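Local atomic coordinates of thiosulfate sulfurtransferase (Pseudomonas aeruginosa, PDB entry 1YT8), a protein that probably transfers sulfane sulfur from thiosulfate to cyanide, as rhodaneses do, using a chain built from several rhodanese-like domains. Residues A44-P47 with L53-H56. Numbering follows the deposited sequence.
Sequences ANLP and LEIH. With GOL (glycerol), chain C.
Leu46 bridges the two segments with both of its methyl groups, one set against Ile55 and the other against Glu54. Its CG stands anti to the backbone N (chi1 178°), which sends the forked end from the residues just after strand 44-45 toward helix 51-58. The tight part lies at CD2, which meets CD1 of Ile55 at 3.9 Å; the two side chains run roughly perpendicular, and the contact is between their terminal methyls. Branched aliphatic residues suit this buried spot, since each side chain offers only hydrocarbon, with no polar atom that would need a partner. On the other branch, CD1 of Leu46 packs against CB of Glu54 and lies 3.6 Å from its OE1, the leucine and the glutamate lying alongside and pointing opposite ways. The glutamate, only partly buried, lends its aliphatic base to the leucine, while its extended chain brings the carboxylate to the looser, polar side. There Arg58, one helical turn on, forms a salt bridge with OE1 and also hydrogen-bonds to the carbonyl of Asn45, tying helix to strand. A glycerol, probably from the crystallisation liquor, lies beside them: its O1 donates to Asn45 O at 2.7 Å, whereas the bond from its O3 to Glu54 OE2 is weak and doubtful. No direct hydrogen bond joins the segments. Within this rhodanese-like domain the contact fastens helix 51-58 to edge strand 44-45 of the parallel sheet, whose inner neighbour is strand 25-28, while Leu53 on the same helix packs against helix 441-454.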
loop_
_atom_site.group_PDB
_atom_site.type_symbol
_atom_site.label_atom_id
_atom_site.label_comp_id
_atom_site.label_asym_id
_atom_site.label_seq_id
_atom_site.Cartn_x
_atom_site.Cartn_y
_atom_site.Cartn_z
ATOM N N ALA A 44 -4.201 -1.122 10.725
ATOM C CA ALA A 44 -4.069 -0.523 9.408
ATOM C C ALA A 44 -3.993 0.978 9.619
ATOM O O ALA A 44 -4.689 1.520 10.477
ATOM C CB ALA A 44 -5.279 -0.874 8.544
ATOM N N ASN A 45 -3.148 1.655 8.849
ATOM C CA ASN A 45 -3.020 3.094 9.001
ATOM C C ASN A 45 -3.938 3.854 8.051
ATOM O O ASN A 45 -3.814 3.749 6.835
ATOM C CB ASN A 45 -1.564 3.521 8.776
ATOM C CG ASN A 45 -1.345 5.012 8.991
ATOM O OD1 ASN A 45 -1.902 5.614 9.913
ATOM N ND2 ASN A 45 -0.507 5.610 8.156
ATOM N N LEU A 46 -4.881 4.594 8.619
ATOM C CA LEU A 46 -5.780 5.418 7.824
ATOM C C LEU A 46 -5.841 6.760 8.538
ATOM O O LEU A 46 -6.715 7.007 9.368
ATOM C CB LEU A 46 -7.178 4.798 7.708
ATOM C CG LEU A 46 -8.183 5.660 6.923
ATOM C CD1 LEU A 46 -7.534 6.205 5.658
ATOM C CD2 LEU A 46 -9.427 4.840 6.585
ATOM N N PRO A 47 -4.878 7.639 8.235
ATOM C CA PRO A 47 -4.788 8.973 8.832
ATOM C C PRO A 47 -6.107 9.733 8.802
ATOM O O PRO A 47 -6.791 9.771 7.776
ATOM C CB PRO A 47 -3.719 9.652 7.984
ATOM C CG PRO A 47 -2.814 8.499 7.607
ATOM C CD PRO A 47 -3.824 7.447 7.221
ATOM N N LEU A 53 -11.599 9.695 2.263
ATOM C CA LEU A 53 -11.197 9.319 0.913
ATOM C C LEU A 53 -10.957 7.825 0.708
ATOM O O LEU A 53 -10.995 7.341 -0.424
ATOM C CB LEU A 53 -9.925 10.075 0.518
ATOM C CG LEU A 53 -9.932 11.604 0.554
ATOM C CD1 LEU A 53 -8.533 12.122 0.236
ATOM C CD2 LEU A 53 -10.938 12.144 -0.442
ATOM N N GLU A 54 -10.722 7.091 1.791
ATOM C CA GLU A 54 -10.429 5.665 1.663
ATOM C C GLU A 54 -11.289 4.695 2.462
ATOM O O GLU A 54 -11.308 3.500 2.162
ATOM C CB GLU A 54 -8.963 5.412 2.034
ATOM C CG GLU A 54 -7.956 6.145 1.167
ATOM C CD GLU A 54 -6.515 5.859 1.570
ATOM O OE1 GLU A 54 -6.294 5.012 2.462
ATOM O OE2 GLU A 54 -5.602 6.480 0.990
ATOM N N ILE A 55 -11.999 5.192 3.468
ATOM C CA ILE A 55 -12.797 4.317 4.320
ATOM C C ILE A 55 -13.793 3.403 3.604
ATOM O O ILE A 55 -13.887 2.221 3.934
ATOM C CB ILE A 55 -13.528 5.135 5.421
ATOM C CG1 ILE A 55 -14.077 4.190 6.493
ATOM C CG2 ILE A 55 -14.643 5.982 4.809
ATOM C CD1 ILE A 55 -12.992 3.497 7.316
ATOM N N HIS A 56 -14.519 3.921 2.618
ATOM C CA HIS A 56 -15.498 3.087 1.925
ATOM C C HIS A 56 -14.881 1.966 1.099
ATOM O O HIS A 56 -15.550 0.979 0.791
ATOM C CB HIS A 56 -16.414 3.942 1.046
ATOM C CG HIS A 56 -17.362 4.795 1.829
ATOM N ND1 HIS A 56 -17.802 4.445 3.088
ATOM C CD2 HIS A 56 -17.971 5.965 1.528
ATOM C CE1 HIS A 56 -18.643 5.364 3.529
ATOM N NE2 HIS A 56 -18.764 6.297 2.602
HETATM C C1 GOL C . -3.360 5.143 3.135
HETATM O O1 GOL C . -3.920 5.249 4.636
HETATM C C2 GOL C . -2.473 4.194 2.647
HETATM O O2 GOL C . -1.597 3.787 3.595
HETATM C C3 GOL C . -2.726 4.009 1.484
HETATM O O3 GOL C . -3.444 4.162 0.106
#